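Local structure of DUF1214 domain-containing protein (Burkholderia cenocepacia, 6ANS) at residues 118-128 against 166-177; 131-141 against 185-196. The protein is of unknown function but belongs to the DUF1214 family and binds a sodium ion and phosphate in the crystal. One frame throughout, in Å; residues are numbered along the deposited sequence.

Contact 1 (118-128 against 166-177); sequences GRCEYRVTGRR and GSVEIVLSATPR
V124 and I170 sit opposite each other as an antiparallel hydrogen-bonded pair, CB of V124 4.0 Å from CB of I170, with ladder bonds from V124 N to I170 O and from I170 N to V124 O. On the same buried face the CG2 methyl of V124 meets CD1 of L172 at 4.1 Å, and the CB atoms of Y122 and L172 touch; branched aliphatic residues suit this dry side, which strand 133-140 covers through F136. The pairing joins the two central strands of a four-stranded mixed sheet, with 181-183 beyond 167-173 and 207-212 beyond 122-125. The other face is looser and more polar, although V171 is on it. There R123 and E169 hold their guanidinium and carboxylate nearly coplanar, yet the salt bridge from R123 NH1 to E169 OE2 is long, 3.6 Å, and R123 also faces E211 of strand 207-212 in a weak, long pair. Where strand 167-173 runs out, R177 turns side-on, giving NE and NH2 to the single atom E121 OE2, with NH2 at 2.7 Å. The two planes stand 69° apart. A chi1 of -173° swings S173 OG away from its backbone N toward the same carboxylate; OG also accepts from T175 N in an ST turn. A water bridges G118 O, C120 O and A174 N where the strands part.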
# COMPACT_ATOMS: atom_id res chain seq x y z
N GLY A 118 -14.42 16.20 11.87
CA GLY A 118 -15.49 17.12 11.52
C GLY A 118 -15.53 18.40 12.34
O GLY A 118 -16.25 19.34 11.97
N ARG A 119 -14.78 18.47 13.42
CA ARG A 119 -14.73 19.69 14.21
C ARG A 119 -13.66 20.66 13.73
O ARG A 119 -13.57 21.77 14.26
CB ARG A 119 -14.49 19.34 15.68
CG ARG A 119 -15.56 18.44 16.28
CD ARG A 119 -15.11 17.86 17.60
NE ARG A 119 -13.89 17.06 17.45
CZ ARG A 119 -13.26 16.48 18.46
NH1 ARG A 119 -13.72 16.62 19.70
NH2 ARG A 119 -12.16 15.77 18.25
N CYS A 120 -12.86 20.28 12.74
CA CYS A 120 -11.78 21.09 12.21
C CYS A 120 -12.12 21.50 10.78
O CYS A 120 -13.17 21.15 10.25
CB CYS A 120 -10.46 20.31 12.30
SG CYS A 120 -10.12 19.72 14.01
N GLU A 121 -11.21 22.23 10.14
CA GLU A 121 -11.41 22.66 8.76
C GLU A 121 -10.23 22.25 7.89
O GLU A 121 -9.08 22.25 8.35
CB GLU A 121 -11.63 24.16 8.70
CG GLU A 121 -12.85 24.62 9.52
CD GLU A 121 -13.18 26.08 9.29
OE1 GLU A 121 -12.26 26.91 9.41
OE2 GLU A 121 -14.34 26.39 8.96
N TYR A 122 -10.51 21.90 6.64
CA TYR A 122 -9.52 21.36 5.72
C TYR A 122 -9.61 22.05 4.37
O TYR A 122 -10.69 22.46 3.92
CB TYR A 122 -9.69 19.83 5.54
CG TYR A 122 -9.55 19.09 6.85
CD1 TYR A 122 -8.34 18.53 7.25
CD2 TYR A 122 -10.64 18.98 7.71
CE1 TYR A 122 -8.22 17.87 8.46
CE2 TYR A 122 -10.54 18.33 8.93
CZ TYR A 122 -9.33 17.78 9.30
OH TYR A 122 -9.25 17.14 10.51
N ARG A 123 -8.45 22.17 3.73
CA ARG A 123 -8.33 22.66 2.37
C ARG A 123 -7.85 21.51 1.48
O ARG A 123 -6.84 20.88 1.78
CB ARG A 123 -7.34 23.82 2.30
CG ARG A 123 -7.57 24.79 1.19
CD ARG A 123 -6.40 25.76 1.04
NE ARG A 123 -5.83 26.16 2.33
CZ ARG A 123 -6.29 27.16 3.08
NH1 ARG A 123 -7.34 27.87 2.67
NH2 ARG A 123 -5.70 27.44 4.23
N VAL A 124 -8.59 21.24 0.41
CA VAL A 124 -8.18 20.30 -0.63
C VAL A 124 -7.78 21.13 -1.84
O VAL A 124 -8.59 21.93 -2.34
CB VAL A 124 -9.29 19.30 -0.98
CG1 VAL A 124 -8.84 18.42 -2.14
CG2 VAL A 124 -9.66 18.46 0.23
N THR A 125 -6.53 20.97 -2.28
CA THR A 125 -5.96 21.77 -3.36
C THR A 125 -5.29 20.86 -4.39
O THR A 125 -5.12 19.66 -4.18
CB THR A 125 -4.94 22.80 -2.84
OG1 THR A 125 -3.94 22.14 -2.06
CG2 THR A 125 -5.62 23.84 -1.99
N GLY A 126 -4.93 21.46 -5.51
CA GLY A 126 -4.14 20.80 -6.53
C GLY A 126 -4.68 21.13 -7.91
O GLY A 126 -5.38 22.13 -8.10
N ARG A 127 -4.35 20.27 -8.86
CA ARG A 127 -4.72 20.46 -10.25
C ARG A 127 -5.97 19.65 -10.57
O ARG A 127 -6.11 18.51 -10.10
CB ARG A 127 -3.57 20.07 -11.18
CG ARG A 127 -2.24 20.70 -10.83
CD ARG A 127 -2.25 22.20 -11.06
NE ARG A 127 -2.62 22.56 -12.43
CZ ARG A 127 -2.89 23.80 -12.82
NH1 ARG A 127 -2.82 24.79 -11.95
NH2 ARG A 127 -3.22 24.05 -14.09
N ARG A 128 -6.88 20.25 -11.33
CA ARG A 128 -8.11 19.57 -11.72
C ARG A 128 -7.85 18.37 -12.63
O ARG A 128 -8.55 17.36 -12.54
CB ARG A 128 -9.06 20.58 -12.38
CG ARG A 128 -10.32 19.97 -12.99
CD ARG A 128 -11.12 19.14 -11.95
NE ARG A 128 -12.31 18.56 -12.57
CZ ARG A 128 -12.34 17.39 -13.20
NH1 ARG A 128 -11.22 16.68 -13.33
NH2 ARG A 128 -13.46 16.95 -13.75
N GLY A 166 -6.77 26.50 -13.74
CA GLY A 166 -6.90 25.06 -13.73
C GLY A 166 -6.66 24.42 -12.38
O GLY A 166 -6.56 23.18 -12.31
N SER A 167 -6.53 25.21 -11.32
CA SER A 167 -6.34 24.70 -9.97
C SER A 167 -7.67 24.42 -9.30
O SER A 167 -8.74 24.83 -9.74
CB SER A 167 -5.54 25.68 -9.11
OG SER A 167 -6.24 26.89 -8.96
N VAL A 168 -7.57 23.73 -8.17
CA VAL A 168 -8.73 23.31 -7.40
C VAL A 168 -8.52 23.79 -5.98
O VAL A 168 -7.43 23.61 -5.41
CB VAL A 168 -8.88 21.78 -7.42
CG1 VAL A 168 -9.90 21.33 -6.41
CG2 VAL A 168 -9.28 21.31 -8.80
N GLU A 169 -9.56 24.39 -5.41
CA GLU A 169 -9.57 24.88 -4.04
C GLU A 169 -10.90 24.46 -3.42
O GLU A 169 -11.96 24.99 -3.80
CB GLU A 169 -9.40 26.40 -4.03
CG GLU A 169 -9.65 27.08 -2.70
CD GLU A 169 -8.50 26.98 -1.75
OE1 GLU A 169 -7.57 26.21 -2.04
OE2 GLU A 169 -8.52 27.66 -0.71
N ILE A 170 -10.85 23.56 -2.45
CA ILE A 170 -12.05 23.00 -1.82
C ILE A 170 -11.89 23.06 -0.31
O ILE A 170 -10.84 22.65 0.21
CB ILE A 170 -12.31 21.56 -2.31
CG1 ILE A 170 -12.62 21.57 -3.80
CG2 ILE A 170 -13.40 20.89 -1.51
CD1 ILE A 170 -12.48 20.25 -4.44
N VAL A 171 -12.90 23.55 0.39
CA VAL A 171 -12.86 23.66 1.84
C VAL A 171 -13.87 22.70 2.45
O VAL A 171 -15.05 22.68 2.05
CB VAL A 171 -13.10 25.10 2.33
CG1 VAL A 171 -13.00 25.14 3.85
CG2 VAL A 171 -12.08 26.03 1.72
N LEU A 172 -13.41 21.90 3.40
CA LEU A 172 -14.23 21.00 4.18
C LEU A 172 -14.45 21.69 5.53
O LEU A 172 -13.49 22.06 6.20
CB LEU A 172 -13.53 19.66 4.37
CG LEU A 172 -13.60 18.56 3.30
CD1 LEU A 172 -13.39 19.08 1.91
CD2 LEU A 172 -12.56 17.45 3.63
N SER A 173 -15.71 21.87 5.91
CA SER A 173 -15.96 22.53 7.18
C SER A 173 -17.39 22.26 7.63
O SER A 173 -18.30 22.14 6.80
CB SER A 173 -15.72 24.04 7.08
OG SER A 173 -15.83 24.64 8.36
N ALA A 174 -17.58 22.17 8.94
CA ALA A 174 -18.94 22.19 9.46
C ALA A 174 -19.52 23.60 9.42
O ALA A 174 -20.74 23.76 9.49
CB ALA A 174 -18.98 21.63 10.88
N THR A 175 -18.67 24.61 9.32
CA THR A 175 -19.08 26.00 9.21
C THR A 175 -19.25 26.38 7.74
O THR A 175 -18.36 26.10 6.93
CB THR A 175 -18.07 26.92 9.87
OG1 THR A 175 -17.91 26.54 11.24
CG2 THR A 175 -18.56 28.36 9.84
N PRO A 176 -20.37 26.99 7.35
CA PRO A 176 -20.55 27.35 5.94
C PRO A 176 -19.49 28.34 5.48
O PRO A 176 -19.20 29.33 6.15
CB PRO A 176 -21.95 27.98 5.92
CG PRO A 176 -22.63 27.45 7.16
CD PRO A 176 -21.54 27.31 8.18
N ARG A 177 -18.92 28.06 4.31
CA ARG A 177 -17.92 28.90 3.66
C ARG A 177 -18.36 29.21 2.24
O ARG A 177 -19.16 28.48 1.64
CB ARG A 177 -16.53 28.23 3.63
CG ARG A 177 -15.92 27.86 5.00
CD ARG A 177 -15.71 29.07 5.92
NE ARG A 177 -15.27 28.67 7.27
CZ ARG A 177 -15.36 29.44 8.36
NH1 ARG A 177 -15.89 30.65 8.29
NH2 ARG A 177 -14.93 28.98 9.53
O HOH W 1 -15.64 21.80 11.12

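Contact 2 (131-141 against 185-196); sequences VAYLSFGTQKG and EPDTNALLVRQT. With PO4 (phosphate ion), chain E.
Two central strands of a four-stranded antiparallel sheet, 133-140 and 188-196, pair here, and their register is interrupted by a classic beta bulge. N189 and A190 both face Q139, whose carbonyl O accepts from N189 N at 2.8 Å and from A190 N at 3.2 Å. The short N189 side chain, chi1 62°, puts its amide beside the neighbouring strand, where ND2 reaches a lone pair of G141 O at 2.7 Å. K140, extended beyond CG, brings NZ to the syn lone pair of E185 OE1 at 3.1 Å, while R183 holds the other oxygen. On the apolar face F136 lies alongside V193, its CD1 3.7 Å from V193 CG2, and L191 CD1 comes to the ring edge. The opposite face is more polar, with S135, Q139 and R194 beside A190 and L192. G137, with no side chain, lets Q139 OE1 lie close over the strand; Q151 also binds that amide. Extended R194 presents its guanidinium edge to the phosphate, NE to O3 at 2.7 Å. One water joins its NH1 to L192 O and S135 OG, which also bonds D273. The phosphate, probably from the crystallisation liquor, also meets Y111, Y278 and R366, consistent with an anion-binding pocket between this four-stranded antiparallel sheet and that of strands 276-284 and 360-368.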
# COMPACT_ATOMS: atom_id res chain seq x y z
N VAL A 131 -9.68 14.13 -15.91
CA VAL A 131 -10.69 13.12 -15.63
C VAL A 131 -12.05 13.82 -15.58
O VAL A 131 -12.19 14.87 -14.94
CB VAL A 131 -10.34 12.35 -14.34
CG1 VAL A 131 -10.30 13.28 -13.13
CG2 VAL A 131 -11.28 11.16 -14.13
N ALA A 132 -13.02 13.30 -16.34
CA ALA A 132 -14.26 14.07 -16.49
C ALA A 132 -15.15 13.99 -15.25
O ALA A 132 -15.77 14.99 -14.88
CB ALA A 132 -15.03 13.62 -17.74
N TYR A 133 -15.24 12.82 -14.61
CA TYR A 133 -16.06 12.68 -13.42
C TYR A 133 -15.19 12.70 -12.16
O TYR A 133 -14.25 11.91 -12.02
CB TYR A 133 -16.91 11.41 -13.45
CG TYR A 133 -17.90 11.36 -12.29
CD1 TYR A 133 -17.52 10.82 -11.05
CD2 TYR A 133 -19.18 11.87 -12.41
CE1 TYR A 133 -18.40 10.78 -9.97
CE2 TYR A 133 -20.08 11.84 -11.34
CZ TYR A 133 -19.68 11.29 -10.12
OH TYR A 133 -20.55 11.27 -9.06
N LEU A 134 -15.55 13.59 -11.23
CA LEU A 134 -14.82 13.82 -9.99
C LEU A 134 -15.82 14.17 -8.90
O LEU A 134 -16.57 15.14 -9.06
CB LEU A 134 -13.81 14.96 -10.18
CG LEU A 134 -13.10 15.45 -8.93
CD1 LEU A 134 -12.19 14.33 -8.44
CD2 LEU A 134 -12.30 16.71 -9.25
N SER A 135 -15.89 13.38 -7.82
CA SER A 135 -16.83 13.69 -6.75
C SER A 135 -16.14 13.61 -5.40
O SER A 135 -15.14 12.89 -5.24
CB SER A 135 -18.07 12.78 -6.80
OG SER A 135 -17.80 11.46 -6.36
N PHE A 136 -16.66 14.39 -4.45
CA PHE A 136 -16.12 14.49 -3.10
C PHE A 136 -17.25 14.23 -2.12
O PHE A 136 -18.21 14.99 -2.08
CB PHE A 136 -15.52 15.87 -2.82
CG PHE A 136 -14.41 16.28 -3.77
CD1 PHE A 136 -13.09 16.01 -3.46
CD2 PHE A 136 -14.70 16.94 -4.96
CE1 PHE A 136 -12.07 16.39 -4.34
CE2 PHE A 136 -13.69 17.33 -5.82
CZ PHE A 136 -12.37 17.05 -5.51
N GLY A 137 -17.14 13.18 -1.31
CA GLY A 137 -18.10 12.90 -0.26
C GLY A 137 -17.46 12.92 1.11
O GLY A 137 -16.38 12.36 1.30
N THR A 138 -18.12 13.56 2.07
CA THR A 138 -17.69 13.40 3.45
C THR A 138 -18.61 12.40 4.15
O THR A 138 -19.79 12.30 3.82
CB THR A 138 -17.63 14.74 4.20
OG1 THR A 138 -18.93 15.33 4.28
CG2 THR A 138 -16.67 15.70 3.48
N GLN A 139 -18.03 11.59 5.02
CA GLN A 139 -18.72 10.46 5.62
C GLN A 139 -18.48 10.45 7.12
O GLN A 139 -17.53 11.06 7.63
CB GLN A 139 -18.27 9.12 5.00
CG GLN A 139 -17.94 9.13 3.50
CD GLN A 139 -19.18 9.31 2.59
OE1 GLN A 139 -19.09 9.93 1.54
NE2 GLN A 139 -20.32 8.75 3.01
N LYS A 140 -19.35 9.74 7.84
CA LYS A 140 -19.18 9.59 9.27
C LYS A 140 -19.32 8.11 9.62
O LYS A 140 -19.55 7.28 8.74
CB LYS A 140 -20.20 10.45 10.04
CG LYS A 140 -21.63 10.03 9.83
CD LYS A 140 -22.57 11.01 10.56
CE LYS A 140 -24.03 10.66 10.36
NZ LYS A 140 -24.91 11.60 11.13
N GLY A 141 -19.19 7.80 10.92
CA GLY A 141 -19.28 6.41 11.36
C GLY A 141 -18.16 5.60 10.73
O GLY A 141 -17.00 6.03 10.67
N GLU A 185 -20.26 17.40 9.46
CA GLU A 185 -20.80 17.46 10.80
C GLU A 185 -19.68 17.18 11.80
O GLU A 185 -18.60 16.70 11.43
CB GLU A 185 -21.92 16.43 10.98
CG GLU A 185 -23.07 16.59 10.01
CD GLU A 185 -24.02 15.40 10.03
OE1 GLU A 185 -23.88 14.53 10.90
OE2 GLU A 185 -24.91 15.35 9.15
N PRO A 186 -19.88 17.51 13.08
CA PRO A 186 -18.87 17.15 14.10
C PRO A 186 -18.41 15.70 14.03
O PRO A 186 -17.23 15.42 14.26
CB PRO A 186 -19.59 17.47 15.42
CG PRO A 186 -20.53 18.60 15.06
CD PRO A 186 -20.97 18.34 13.64
N ASP A 187 -19.32 14.76 13.74
CA ASP A 187 -19.00 13.35 13.67
C ASP A 187 -18.38 12.93 12.34
O ASP A 187 -18.00 11.77 12.20
CB ASP A 187 -20.26 12.50 13.90
CG ASP A 187 -20.62 12.38 15.37
OD1 ASP A 187 -19.84 12.85 16.23
OD2 ASP A 187 -21.69 11.81 15.66
N THR A 188 -18.32 13.82 11.35
CA THR A 188 -17.69 13.48 10.09
C THR A 188 -16.26 13.05 10.36
O THR A 188 -15.55 13.68 11.14
CB THR A 188 -17.70 14.67 9.13
OG1 THR A 188 -19.05 15.00 8.79
CG2 THR A 188 -16.89 14.34 7.86
N ASN A 189 -15.84 11.95 9.73
CA ASN A 189 -14.48 11.46 9.94
C ASN A 189 -13.75 11.03 8.68
O ASN A 189 -12.61 10.57 8.78
CB ASN A 189 -14.50 10.28 10.95
CG ASN A 189 -15.30 9.08 10.45
OD1 ASN A 189 -15.55 8.91 9.25
ND2 ASN A 189 -15.74 8.26 11.39
N ALA A 190 -14.36 11.16 7.50
CA ALA A 190 -13.69 10.75 6.27
C ALA A 190 -14.10 11.63 5.09
O ALA A 190 -15.23 12.12 5.01
CB ALA A 190 -13.98 9.29 5.92
N LEU A 191 -13.17 11.79 4.16
CA LEU A 191 -13.43 12.35 2.85
C LEU A 191 -13.15 11.26 1.83
O LEU A 191 -12.05 10.70 1.80
CB LEU A 191 -12.57 13.57 2.59
CG LEU A 191 -12.52 13.98 1.11
CD1 LEU A 191 -13.86 14.58 0.66
CD2 LEU A 191 -11.36 14.94 0.86
N LEU A 192 -14.13 10.97 0.98
CA LEU A 192 -13.99 9.93 -0.03
C LEU A 192 -14.09 10.57 -1.40
O LEU A 192 -15.15 11.10 -1.76
CB LEU A 192 -15.04 8.84 0.15
CG LEU A 192 -14.93 7.69 -0.85
CD1 LEU A 192 -13.51 7.10 -0.89
CD2 LEU A 192 -15.97 6.64 -0.51
N VAL A 193 -13.01 10.51 -2.16
CA VAL A 193 -12.93 11.12 -3.48
C VAL A 193 -13.06 10.02 -4.52
O VAL A 193 -12.38 8.98 -4.42
CB VAL A 193 -11.60 11.88 -3.67
CG1 VAL A 193 -11.58 12.58 -5.06
CG2 VAL A 193 -11.34 12.84 -2.53
N ARG A 194 -13.91 10.24 -5.52
CA ARG A 194 -14.00 9.36 -6.68
C ARG A 194 -13.52 10.10 -7.92
O ARG A 194 -14.04 11.17 -8.26
CB ARG A 194 -15.42 8.84 -6.90
CG ARG A 194 -15.87 7.84 -5.85
CD ARG A 194 -17.31 7.51 -6.05
NE ARG A 194 -17.78 6.41 -5.22
CZ ARG A 194 -18.15 6.54 -3.95
NH1 ARG A 194 -18.07 7.73 -3.34
NH2 ARG A 194 -18.60 5.48 -3.29
N GLN A 195 -12.53 9.54 -8.59
CA GLN A 195 -12.18 9.95 -9.95
C GLN A 195 -12.56 8.80 -10.87
O GLN A 195 -11.99 7.71 -10.79
CB GLN A 195 -10.70 10.29 -10.06
CG GLN A 195 -10.17 11.16 -8.91
CD GLN A 195 -8.88 11.87 -9.32
OE1 GLN A 195 -8.66 12.09 -10.51
NE2 GLN A 195 -8.05 12.26 -8.34
N THR A 196 -13.53 9.04 -11.76
CA THR A 196 -14.07 7.99 -12.60
C THR A 196 -13.59 8.21 -14.03
O THR A 196 -13.90 9.24 -14.64
CB THR A 196 -15.59 7.97 -12.54
OG1 THR A 196 -16.01 7.81 -11.19
CG2 THR A 196 -16.14 6.81 -13.38
P PO4 E . -18.92 3.08 -6.15
O1 PO4 E . -19.60 3.46 -7.44
O2 PO4 E . -18.69 1.60 -6.20
O3 PO4 E . -17.63 3.82 -5.96
O4 PO4 E . -19.87 3.44 -5.03
O HOH W 2 -17.10 10.51 -3.84
O HOH W 3 -19.31 8.46 -0.76
O HOH W 4 -16.88 7.27 7.61
O HOH W 5 -23.66 11.77 14.16
O HOH W 6 -18.48 9.33 13.11

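Contacts 1 and 2 have centres 11 Å apart and lie in two different sheets that pack face to face. The chain goes from 122-125 over to 133-140, adds 151-155, returns to 167-173 and 181-183, and crosses again to 188-196. The apolar faces meet directly, I170 CD1 lying 3.4 Å from F136 CZ and L172 CD2 3.9 Å from L191 CD2, while R128 rests on L134 near the short link between strands 122-125 and 133-140. Contact 1 is the outer, partly exposed layer, and contact 2 the buried one, whose far face carries the phosphate. Two sheets with the same strand orders, 1-4-2-3 and 3-2-1-4, recur within 276-382, suggesting a repeat of this two-layer module.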